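Local coordinates for glycerol Dehydrogenase (Unidentified, PDB 5XN8), which catalyses the NAD-dependent, metal-requiring oxidation of glycerol to dihydroxyacetone, and probably also acts on other small diols such as 1,2-propanediol, at residues 283-288 with 349-354; 259-264 with 272-277; 328-333 with 341-346; 164-169 with 216-221. All blocks are in the same frame, centred on the assembly; numbering follows the deposited sequence.

Contact 1 (283-288 with 349-354); sequences LVLQNS and HAAILT
The C-terminal end of helix 271-285 packs here against helix 345-363, with Val284 and Leu285 set against Ala351 and Thr354. The backbones come close, Leu285 CA lying 5.3 Å from Ala351 CA, because the residue at the centre offers only a methyl group. Val284 reaches across with one branch: its first torsion (chi1 172°) sets CG1 anti to the backbone N, and this methyl rests 3.8 Å from Ala351 CA and 3.9 Å from Thr354 CB. Leu285 comes alongside and touches Ala351 CB with CD1 at 3.9 Å. Such helix-on-helix packing belongs to the all-helical C-terminal domain of the iron-containing alcohol dehydrogenase family, and just past the contact helix 271-285 finishes in a Schellman motif. Asn287 takes up positive phi, Ser288 N bonds to Leu283 O at 2.8 Å, and the accompanying bond from Asn287 N to Val284 O is weak. On the other helix, Ala350 O is gripped twice by Thr354, by its N and by OG1 (3.0 Å from Ala350 O), which arrive from opposite faces of the carbonyl plane. This turns the hydroxyl back onto its own helix and leaves the carbon side of Thr354, CB and CG2, to meet Val284. A second subunit closes over the edge of the pair, where its Ala220 packs on Thr354, while its Lys216 and Glu213 bind the side chain of Asn287.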
loop_
_atom_site.group_PDB
_atom_site.type_symbol
_atom_site.label_atom_id
_atom_site.label_comp_id
_atom_site.label_asym_id
_atom_site.label_seq_id
_atom_site.Cartn_x
_atom_site.Cartn_y
_atom_site.Cartn_z
ATOM N N LEU A 283 1.116 8.791 28.029
ATOM C CA LEU A 283 0.381 8.623 26.766
ATOM C C LEU A 283 -1.022 9.225 26.806
ATOM O O LEU A 283 -1.465 9.857 25.848
ATOM C CB LEU A 283 0.272 7.141 26.391
ATOM C CG LEU A 283 1.542 6.358 26.079
ATOM C CD1 LEU A 283 1.168 4.929 25.722
ATOM C CD2 LEU A 283 2.355 7.007 24.979
ATOM N N VAL A 284 -1.717 9.014 27.914
ATOM C CA VAL A 284 -3.031 9.611 28.166
ATOM C C VAL A 284 -2.910 11.125 28.335
ATOM O O VAL A 284 -3.809 11.869 27.943
ATOM C CB VAL A 284 -3.689 8.985 29.412
ATOM C CG1 VAL A 284 -4.963 9.732 29.805
ATOM C CG2 VAL A 284 -3.997 7.508 29.156
ATOM N N LEU A 285 -1.796 11.558 28.919
ATOM C CA LEU A 285 -1.496 12.972 29.153
ATOM C C LEU A 285 -1.270 13.758 27.859
ATOM O O LEU A 285 -1.830 14.844 27.690
ATOM C CB LEU A 285 -0.256 13.087 30.049
ATOM C CG LEU A 285 0.055 14.415 30.732
ATOM C CD1 LEU A 285 -1.080 14.808 31.657
ATOM C CD2 LEU A 285 1.359 14.290 31.483
ATOM N N GLN A 286 -0.447 13.210 26.965
ATOM C CA GLN A 286 -0.200 13.817 25.637
ATOM C C GLN A 286 -1.216 13.391 24.564
ATOM O O GLN A 286 -1.104 13.791 23.409
ATOM C CB GLN A 286 1.243 13.552 25.173
ATOM C CG GLN A 286 1.562 12.130 24.711
ATOM C CD GLN A 286 3.058 11.825 24.717
ATOM O OE1 GLN A 286 3.824 12.405 25.494
ATOM N NE2 GLN A 286 3.477 10.897 23.870
ATOM N N ASN A 287 -2.212 12.598 24.960
ATOM C CA ASN A 287 -3.274 12.129 24.071
ATOM C C ASN A 287 -2.739 11.411 22.846
ATOM O O ASN A 287 -3.030 11.779 21.715
ATOM C CB ASN A 287 -4.211 13.282 23.676
ATOM C CG ASN A 287 -5.488 12.791 23.048
ATOM O OD1 ASN A 287 -6.081 11.824 23.525
ATOM N ND2 ASN A 287 -5.906 13.434 21.962
ATOM N N SER A 288 -1.936 10.381 23.093
ATOM C CA SER A 288 -1.453 9.528 22.031
ATOM C C SER A 288 -2.636 8.735 21.494
ATOM O O SER A 288 -3.591 8.506 22.220
ATOM C CB SER A 288 -0.313 8.648 22.536
ATOM O OG SER A 288 -0.685 7.445 23.203
ATOM N N HIS A 349 -3.393 13.919 37.708
ATOM C CA HIS A 349 -4.378 13.101 38.435
ATOM C C HIS A 349 -5.320 12.434 37.418
ATOM O O HIS A 349 -5.495 11.216 37.431
ATOM C CB HIS A 349 -5.128 13.988 39.452
ATOM C CG HIS A 349 -6.311 13.344 40.119
ATOM N ND1 HIS A 349 -7.578 13.380 39.582
ATOM C CD2 HIS A 349 -6.429 12.727 41.322
ATOM C CE1 HIS A 349 -8.421 12.778 40.404
ATOM N NE2 HIS A 349 -7.747 12.360 41.464
ATOM N N ALA A 350 -5.862 13.248 36.519
ATOM C CA ALA A 350 -6.718 12.798 35.415
ATOM C C ALA A 350 -6.109 11.694 34.569
ATOM O O ALA A 350 -6.751 10.669 34.290
ATOM C CB ALA A 350 -7.062 13.980 34.519
ATOM N N ALA A 351 -4.867 11.910 34.149
ATOM C CA ALA A 351 -4.173 10.959 33.298
ATOM C C ALA A 351 -3.952 9.620 34.001
ATOM O O ALA A 351 -4.194 8.563 33.413
ATOM C CB ALA A 351 -2.853 11.542 32.835
ATOM N N ILE A 352 -3.516 9.668 35.257
ATOM C CA ILE A 352 -3.259 8.455 36.045
ATOM C C ILE A 352 -4.537 7.608 36.211
ATOM O O ILE A 352 -4.491 6.388 36.025
ATOM C CB ILE A 352 -2.604 8.797 37.414
ATOM C CG1 ILE A 352 -1.164 9.278 37.193
ATOM C CG2 ILE A 352 -2.604 7.602 38.365
ATOM C CD1 ILE A 352 -0.603 10.094 38.347
ATOM N N LEU A 353 -5.663 8.253 36.529
ATOM C CA LEU A 353 -6.923 7.534 36.734
ATOM C C LEU A 353 -7.460 6.933 35.436
ATOM O O LEU A 353 -7.962 5.800 35.427
ATOM C CB LEU A 353 -7.992 8.431 37.377
ATOM C CG LEU A 353 -7.737 8.919 38.815
ATOM C CD1 LEU A 353 -8.990 9.525 39.443
ATOM C CD2 LEU A 353 -7.208 7.804 39.704
ATOM N N THR A 354 -7.354 7.684 34.345
ATOM C CA THR A 354 -7.805 7.196 33.048
ATOM C C THR A 354 -6.916 6.065 32.537
ATOM O O THR A 354 -7.420 5.066 32.011
ATOM C CB THR A 354 -7.860 8.329 32.014
ATOM O OG1 THR A 354 -8.722 9.365 32.490
ATOM C CG2 THR A 354 -8.363 7.812 30.657
#

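Contact 2 (259-264 with 272-277); sequences GFTILE and GEKVAF
The chain leaves helix 252-260 through a type I turn from Phe260 to Leu263, closed by a 3.2 Å bond from Leu263 N to Phe260 O, and faces the start of helix 271-285 with Phe260 CA 7.7 Å from Lys274 CA. At that separation side chains bridge the gap. The Phe260 and Phe277 side chains cross at about a right angle: Phe260 CZ is 3.8 Å from Phe277 CE2, and the neighbouring CE2 of Phe260 lies about as near to CD2 and CE2 of Phe277. The rings are turned 79° to one another with centroids 5.8 Å apart, an oblique aromatic pair. In Phe277 the backbone N and CG are anti (chi1 -179°), which swings the ring off its helix toward the turn. Beside the rings, Lys274 runs out over the gap and bends at chi3 (-89°), carrying NZ to within 4.0 Å of Thr261 CG2, while its CD passes 4.5 Å from Phe260 CB. Thr261 presents its methyl here because OG1 is bonded to Asn258 O, in the last turn of helix 252-260. Ile322 and Val325 of helix 318-329 pack on Phe260, and Met312 lies against both Lys274 and Phe277. The two joined helices carry the zinc ligands His254 and His271, and the Lys274 side chain lies about 6 Å from a bound glycerol. With no hydrogen bond across the interface, the segments are held by van der Waals packing, through the two rings and through the lysine chain, and the Thr261 methyl is simply what NZ meets across this contact.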
loop_
_atom_site.group_PDB
_atom_site.type_symbol
_atom_site.label_atom_id
_atom_site.label_comp_id
_atom_site.label_asym_id
_atom_site.label_seq_id
_atom_site.Cartn_x
_atom_site.Cartn_y
_atom_site.Cartn_z
ATOM N N GLY A 259 6.731 10.946 41.779
ATOM C CA GLY A 259 5.455 11.148 42.483
ATOM C C GLY A 259 4.959 9.933 43.247
ATOM O O GLY A 259 4.416 10.078 44.327
ATOM N N PHE A 260 5.147 8.741 42.684
ATOM C CA PHE A 260 4.695 7.485 43.328
ATOM C C PHE A 260 5.531 7.030 44.522
ATOM O O PHE A 260 5.068 6.192 45.299
ATOM C CB PHE A 260 4.593 6.333 42.311
ATOM C CG PHE A 260 3.252 6.249 41.635
ATOM C CD1 PHE A 260 2.164 5.692 42.295
ATOM C CD2 PHE A 260 3.075 6.702 40.336
ATOM C CE1 PHE A 260 0.925 5.613 41.680
ATOM C CE2 PHE A 260 1.831 6.620 39.715
ATOM C CZ PHE A 260 0.765 6.079 40.382
ATOM N N THR A 261 6.742 7.567 44.685
ATOM C CA THR A 261 7.595 7.171 45.815
ATOM C C THR A 261 7.076 7.647 47.176
ATOM O O THR A 261 7.547 7.161 48.203
ATOM C CB THR A 261 9.059 7.623 45.630
ATOM O OG1 THR A 261 9.113 9.045 45.463
ATOM C CG2 THR A 261 9.690 6.934 44.414
ATOM N N ILE A 262 6.103 8.565 47.184
ATOM C CA ILE A 262 5.450 9.027 48.435
ATOM C C ILE A 262 4.502 7.976 49.035
ATOM O O ILE A 262 4.161 8.060 50.213
ATOM C CB ILE A 262 4.697 10.384 48.224
ATOM C CG1 ILE A 262 5.694 11.574 48.176
ATOM C CG2 ILE A 262 3.624 10.680 49.271
ATOM C CD1 ILE A 262 6.614 11.568 46.977
ATOM N N LEU A 263 4.066 7.011 48.228
ATOM C CA LEU A 263 3.192 5.928 48.686
ATOM C C LEU A 263 4.027 4.701 49.038
ATOM O O LEU A 263 4.753 4.177 48.190
ATOM C CB LEU A 263 2.175 5.585 47.594
ATOM C CG LEU A 263 1.364 6.770 47.054
ATOM C CD1 LEU A 263 0.401 6.292 45.989
ATOM C CD2 LEU A 263 0.601 7.498 48.157
ATOM N N GLU A 264 3.925 4.256 50.288
ATOM C CA GLU A 264 4.735 3.138 50.799
ATOM C C GLU A 264 4.361 1.786 50.166
ATOM O O GLU A 264 5.204 0.895 50.050
ATOM C CB GLU A 264 4.673 3.068 52.324
ATOM C CG GLU A 264 3.283 2.781 52.891
ATOM C CD GLU A 264 3.283 2.506 54.389
ATOM O OE1 GLU A 264 4.212 1.827 54.904
ATOM O OE2 GLU A 264 2.320 2.952 55.074
ATOM N N GLY A 272 11.973 0.628 37.195
ATOM C CA GLY A 272 11.450 0.550 35.844
ATOM C C GLY A 272 10.008 0.101 35.707
ATOM O O GLY A 272 9.335 0.454 34.742
ATOM N N GLU A 273 9.535 -0.670 36.680
ATOM C CA GLU A 273 8.132 -1.095 36.730
ATOM C C GLU A 273 7.201 0.102 36.932
ATOM O O GLU A 273 6.179 0.219 36.260
ATOM C CB GLU A 273 7.921 -2.110 37.850
ATOM C CG GLU A 273 8.660 -3.425 37.634
ATOM C CD GLU A 273 8.571 -4.354 38.835
ATOM O OE1 GLU A 273 8.460 -3.847 39.967
ATOM O OE2 GLU A 273 8.617 -5.606 38.650
ATOM N N LYS A 274 7.573 0.985 37.851
ATOM C CA LYS A 274 6.847 2.238 38.076
ATOM C C LYS A 274 6.901 3.186 36.876
ATOM O O LYS A 274 5.930 3.898 36.596
ATOM C CB LYS A 274 7.372 2.937 39.333
ATOM C CG LYS A 274 7.019 2.204 40.619
ATOM C CD LYS A 274 7.500 2.940 41.869
ATOM C CE LYS A 274 8.913 2.555 42.266
ATOM N NZ LYS A 274 9.261 3.079 43.620
ATOM N N VAL A 275 8.034 3.188 36.182
ATOM C CA VAL A 275 8.227 3.984 34.962
ATOM C C VAL A 275 7.335 3.472 33.822
ATOM O O VAL A 275 6.825 4.264 33.017
ATOM C CB VAL A 275 9.723 3.982 34.538
ATOM C CG1 VAL A 275 9.930 4.558 33.146
ATOM C CG2 VAL A 275 10.574 4.747 35.536
ATOM N N ALA A 276 7.132 2.155 33.760
ATOM C CA ALA A 276 6.269 1.569 32.735
ATOM C C ALA A 276 4.838 2.073 32.858
ATOM O O ALA A 276 4.220 2.450 31.856
ATOM C CB ALA A 276 6.318 0.058 32.796
ATOM N N PHE A 277 4.324 2.116 34.085
ATOM C CA PHE A 277 3.011 2.699 34.333
ATOM C C PHE A 277 3.011 4.201 34.087
ATOM O O PHE A 277 2.066 4.733 33.506
ATOM C CB PHE A 277 2.515 2.407 35.752
ATOM C CG PHE A 277 1.144 2.968 36.028
ATOM C CD1 PHE A 277 0.020 2.355 35.501
ATOM C CD2 PHE A 277 0.985 4.127 36.770
ATOM C CE1 PHE A 277 -1.251 2.880 35.720
ATOM C CE2 PHE A 277 -0.278 4.662 36.997
ATOM C CZ PHE A 277 -1.399 4.030 36.479
#

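Contact 3 (328-333 with 341-346); sequences ATCAEG and FAVTPE
Cys330, just past the end of helix 318-329, fits against the chain that leads from Val343 through Thr344 into Pro345. This is the close-packed part of the contact. With chi1 at -62°, SG is anti to the carbonyl carbon of its own residue and is directed onto the backbone across the gap, 3.8 Å from both Thr344 C and Pro345 N. One sulfur thus touches the peptide link that opens helix 345-363. On the same residue CB approaches Pro345 CG at 4.1 Å, and SG also meets a methyl of Val343, CG1, at 4.0 Å. Val348, on the first turn of the helix, packs against Cys330 and Val343 and backs the contact from within, and Ile336 of the intervening loop rests on Val343. The other side is looser. Beyond Cys330 the chain runs on into exposed Glu332 and Gly333, and the CB of Thr344 is directed away from the 328-333 segment. Thr344 OG1 lies only 2.4 Å from Glu346 OE1, too short to be trusted in detail, although the two groups are evidently neighbours at the helix start. No hydrogen bond crosses between the segments. The arrangement is that of a loop connecting two consecutive helices of the all-helical domain: one helix has just ended, the next opens with Thr344 at the N-cap and proline in its first turn, and a single small side chain packs across the junction.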
loop_
_atom_site.group_PDB
_atom_site.type_symbol
_atom_site.label_atom_id
_atom_site.label_comp_id
_atom_site.label_asym_id
_atom_site.label_seq_id
_atom_site.Cartn_x
_atom_site.Cartn_y
_atom_site.Cartn_z
ATOM N N ALA A 328 3.129 16.003 43.870
ATOM C CA ALA A 328 4.560 15.736 43.965
ATOM C C ALA A 328 5.213 15.571 42.589
ATOM O O ALA A 328 6.397 15.872 42.436
ATOM C CB ALA A 328 4.817 14.511 44.834
ATOM N N THR A 329 4.438 15.100 41.607
ATOM C CA THR A 329 4.861 15.036 40.204
ATOM C C THR A 329 5.149 16.419 39.619
ATOM O O THR A 329 6.129 16.587 38.896
ATOM C CB THR A 329 3.787 14.347 39.321
ATOM O OG1 THR A 329 3.526 13.031 39.809
ATOM C CG2 THR A 329 4.239 14.229 37.866
ATOM N N CYS A 330 4.292 17.392 39.922
ATOM C CA CYS A 330 4.400 18.753 39.359
ATOM C C CYS A 330 5.239 19.723 40.198
ATOM O O CYS A 330 5.228 20.925 39.942
ATOM C CB CYS A 330 2.996 19.322 39.132
ATOM S SG CYS A 330 2.056 18.350 37.940
ATOM N N ALA A 331 5.971 19.202 41.185
ATOM C CA ALA A 331 6.855 20.006 42.020
ATOM C C ALA A 331 7.902 20.744 41.187
ATOM O O ALA A 331 8.319 20.268 40.138
ATOM C CB ALA A 331 7.535 19.126 43.060
ATOM N N GLU A 332 8.324 21.903 41.677
ATOM C CA GLU A 332 9.320 22.713 40.983
ATOM C C GLU A 332 10.627 21.929 40.806
ATOM O O GLU A 332 11.136 21.335 41.759
ATOM C CB GLU A 332 9.578 24.014 41.743
ATOM C CG GLU A 332 10.356 25.053 40.943
ATOM C CD GLU A 332 11.038 26.092 41.813
ATOM O OE1 GLU A 332 11.635 25.722 42.851
ATOM O OE2 GLU A 332 10.999 27.284 41.447
ATOM N N GLY A 333 11.138 21.919 39.577
ATOM C CA GLY A 333 12.350 21.183 39.228
ATOM C C GLY A 333 12.099 19.842 38.566
ATOM O O GLY A 333 13.032 19.237 38.032
ATOM N N PHE A 341 3.278 21.063 26.451
ATOM C CA PHE A 341 2.020 21.745 26.762
ATOM C C PHE A 341 1.946 21.976 28.274
ATOM O O PHE A 341 2.775 21.455 29.030
ATOM C CB PHE A 341 0.821 20.923 26.270
ATOM C CG PHE A 341 0.905 19.463 26.623
ATOM C CD1 PHE A 341 1.524 18.563 25.761
ATOM C CD2 PHE A 341 0.383 18.992 27.820
ATOM C CE1 PHE A 341 1.624 17.220 26.094
ATOM C CE2 PHE A 341 0.475 17.661 28.156
ATOM C CZ PHE A 341 1.090 16.767 27.297
ATOM N N ALA A 342 0.962 22.763 28.705
ATOM C CA ALA A 342 0.786 23.067 30.122
ATOM C C ALA A 342 0.354 21.822 30.902
ATOM O O ALA A 342 -0.608 21.149 30.513
ATOM C CB ALA A 342 -0.240 24.174 30.305
ATOM N N VAL A 343 1.049 21.538 32.003
ATOM C CA VAL A 343 0.667 20.454 32.909
ATOM C C VAL A 343 0.321 21.034 34.278
ATOM O O VAL A 343 1.040 21.892 34.791
ATOM C CB VAL A 343 1.786 19.395 33.077
ATOM C CG1 VAL A 343 1.302 18.258 33.978
ATOM C CG2 VAL A 343 2.263 18.861 31.722
ATOM N N THR A 344 -0.785 20.551 34.854
ATOM C CA THR A 344 -1.228 20.928 36.203
ATOM C C THR A 344 -1.414 19.658 37.033
ATOM O O THR A 344 -1.568 18.569 36.467
ATOM C CB THR A 344 -2.547 21.743 36.162
ATOM O OG1 THR A 344 -2.913 22.164 37.477
ATOM C CG2 THR A 344 -3.694 20.977 35.575
ATOM N N PRO A 345 -1.385 19.777 38.380
ATOM C CA PRO A 345 -1.659 18.584 39.196
ATOM C C PRO A 345 -3.014 17.922 38.916
ATOM O O PRO A 345 -3.138 16.715 39.090
ATOM C CB PRO A 345 -1.600 19.123 40.629
ATOM C CG PRO A 345 -0.676 20.282 40.551
ATOM C CD PRO A 345 -0.965 20.918 39.223
ATOM N N GLU A 346 -4.007 18.704 38.480
ATOM C CA GLU A 346 -5.318 18.160 38.081
ATOM C C GLU A 346 -5.225 17.260 36.843
ATOM O O GLU A 346 -5.872 16.219 36.783
ATOM C CB GLU A 346 -6.337 19.285 37.819
ATOM C CG GLU A 346 -6.774 20.072 39.052
ATOM C CD GLU A 346 -5.884 21.264 39.414
ATOM O OE1 GLU A 346 -4.735 21.372 38.903
ATOM O OE2 GLU A 346 -6.332 22.080 40.246
#

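Contact 4 (164-169 with 216-221); sequences LLVSGM and KARLAA
The guanidinium of Arg218 is the flat group among the touching side chains, yet Val166 meets the aliphatic stem rather than the plane: Val166 CG2 is 4.1 Å from both CG and CD of Arg218. The two side chains lie side by side and point the same way. The arginine bends at chi3 (76°), and its charged end turns back to its own helix, where NH2 forms a salt bridge with Glu215 and NH1 a weak hydrogen bond with Gln222. The adjacent Leu165 extends CD2 toward Ala221 CB, about a turn past Arg218. The 3.3 Å between these carbons is doubtfully short, though the two side chains are clearly neighbours; the same CD2 lies 4.2 Å from Ala217 O. Leu230 and Ile233 of helix 228-247 pack on Leu165 and Ala217, while Val303 of helix 290-303 reaches Val166 and Arg218. The short helical segments run nearly antiparallel, at 160°, with axes 10.4 Å apart, a spacing bridged by Leu165 toward the alanines and by Val166 and the Arg218 stem. This is antiparallel helix packing within the helical domain of the iron-containing alcohol dehydrogenase fold, and helix 162-185 also carries the zinc ligand Asp171.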
loop_
_atom_site.group_PDB
_atom_site.type_symbol
_atom_site.label_atom_id
_atom_site.label_comp_id
_atom_site.label_asym_id
_atom_site.label_seq_id
_atom_site.Cartn_x
_atom_site.Cartn_y
_atom_site.Cartn_z
ATOM N N LEU A 164 14.127 -8.617 36.911
ATOM C CA LEU A 164 15.042 -7.482 36.784
ATOM C C LEU A 164 15.221 -7.032 35.327
ATOM O O LEU A 164 15.205 -5.838 35.044
ATOM C CB LEU A 164 16.387 -7.803 37.435
ATOM C CG LEU A 164 16.311 -7.923 38.964
ATOM C CD1 LEU A 164 17.416 -8.825 39.505
ATOM C CD2 LEU A 164 16.356 -6.547 39.622
ATOM N N LEU A 165 15.372 -7.983 34.414
ATOM C CA LEU A 165 15.445 -7.671 32.977
ATOM C C LEU A 165 14.149 -7.037 32.452
ATOM O O LEU A 165 14.196 -6.139 31.602
ATOM C CB LEU A 165 15.749 -8.933 32.171
ATOM C CG LEU A 165 15.941 -8.719 30.666
ATOM C CD1 LEU A 165 17.280 -8.054 30.370
ATOM C CD2 LEU A 165 15.812 -10.030 29.920
ATOM N N VAL A 166 13.009 -7.516 32.948
ATOM C CA VAL A 166 11.694 -6.953 32.609
ATOM C C VAL A 166 11.538 -5.532 33.148
ATOM O O VAL A 166 11.006 -4.665 32.452
ATOM C CB VAL A 166 10.530 -7.855 33.102
ATOM C CG1 VAL A 166 9.171 -7.178 32.938
ATOM C CG2 VAL A 166 10.549 -9.177 32.358
ATOM N N SER A 167 11.990 -5.289 34.375
ATOM C CA SER A 167 11.998 -3.923 34.916
ATOM C C SER A 167 12.879 -3.006 34.081
ATOM O O SER A 167 12.552 -1.834 33.888
ATOM C CB SER A 167 12.449 -3.907 36.373
ATOM O OG SER A 167 12.191 -2.640 36.955
ATOM N N GLY A 168 13.990 -3.545 33.569
ATOM C CA GLY A 168 14.856 -2.817 32.643
ATOM C C GLY A 168 14.182 -2.416 31.350
ATOM O O GLY A 168 14.450 -1.331 30.825
ATOM N N MET A 169 13.325 -3.291 30.822
ATOM C CA MET A 169 12.528 -2.974 29.627
ATOM C C MET A 169 11.439 -1.935 29.909
ATOM O O MET A 169 11.076 -1.154 29.027
ATOM C CB MET A 169 11.926 -4.247 29.030
ATOM C CG MET A 169 12.960 -5.175 28.423
ATOM S SD MET A 169 12.222 -6.564 27.532
ATOM C CE MET A 169 11.574 -7.519 28.907
ATOM N N LYS A 216 11.173 -12.358 22.793
ATOM C CA LYS A 216 12.217 -13.379 22.553
ATOM C C LYS A 216 13.310 -13.330 23.607
ATOM O O LYS A 216 13.852 -14.369 23.985
ATOM C CB LYS A 216 12.850 -13.225 21.173
ATOM C CG LYS A 216 11.921 -13.571 20.020
ATOM C CD LYS A 216 12.619 -13.457 18.677
ATOM C CE LYS A 216 12.810 -12.021 18.210
ATOM N NZ LYS A 216 13.630 -11.991 16.954
ATOM N N ALA A 217 13.638 -12.119 24.063
ATOM C CA ALA A 217 14.638 -11.912 25.106
ATOM C C ALA A 217 14.184 -12.410 26.477
ATOM O O ALA A 217 14.942 -13.095 27.177
ATOM C CB ALA A 217 15.002 -10.446 25.191
ATOM N N ARG A 218 12.952 -12.058 26.861
ATOM C CA ARG A 218 12.395 -12.455 28.153
ATOM C C ARG A 218 12.390 -13.964 28.370
ATOM O O ARG A 218 12.658 -14.430 29.471
ATOM C CB ARG A 218 10.952 -11.945 28.297
ATOM C CG ARG A 218 10.306 -12.270 29.631
ATOM C CD ARG A 218 8.863 -11.825 29.663
ATOM N NE ARG A 218 8.004 -12.726 28.902
ATOM C CZ ARG A 218 7.577 -13.916 29.321
ATOM N NH1 ARG A 218 7.908 -14.388 30.528
ATOM N NH2 ARG A 218 6.805 -14.648 28.513
ATOM N N LEU A 219 12.087 -14.714 27.317
ATOM C CA LEU A 219 12.043 -16.172 27.391
ATOM C C LEU A 219 13.435 -16.783 27.496
ATOM O O LEU A 219 13.623 -17.763 28.213
ATOM C CB LEU A 219 11.291 -16.754 26.191
ATOM C CG LEU A 219 9.801 -16.385 26.152
ATOM C CD1 LEU A 219 9.192 -16.804 24.828
ATOM C CD2 LEU A 219 9.012 -17.006 27.303
ATOM N N ALA A 220 14.396 -16.214 26.767
ATOM C CA ALA A 220 15.803 -16.578 26.909
ATOM C C ALA A 220 16.298 -16.285 28.320
ATOM O O ALA A 220 16.994 -17.105 28.923
ATOM C CB ALA A 220 16.656 -15.820 25.889
ATOM N N ALA A 221 15.946 -15.105 28.830
ATOM C CA ALA A 221 16.243 -14.735 30.212
ATOM C C ALA A 221 15.550 -15.649 31.223
ATOM O O ALA A 221 16.138 -15.998 32.240
ATOM C CB ALA A 221 15.853 -13.294 30.460
#

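How the contacts relate
Contact 2 lies closest to the active site, with the Lys274 side chain about 9 Å from the zinc ion; in contact 4 the side chain of Val166 is about 14 Å from the zinc ion. These two adjoin where Ser167 OG lies 3.3 Å from Glu273 N, in a weak hydrogen bond. Contacts 1 and 2 share helix 271-285, their centres 15 Å apart, and Ile352 packs on Phe260 and Phe277. Contacts 2 and 3 touch where Gly259 and Ile262 pack on Ala328 and Thr329. Contact 3 is nested in the loop closed by contact 1 and touches it through Phe341 and Gln286. Contacts 1 and 4, whose centres are 27 Å apart in one chain, meet between subunits, Lys216 of one bonding Ser288 O of another.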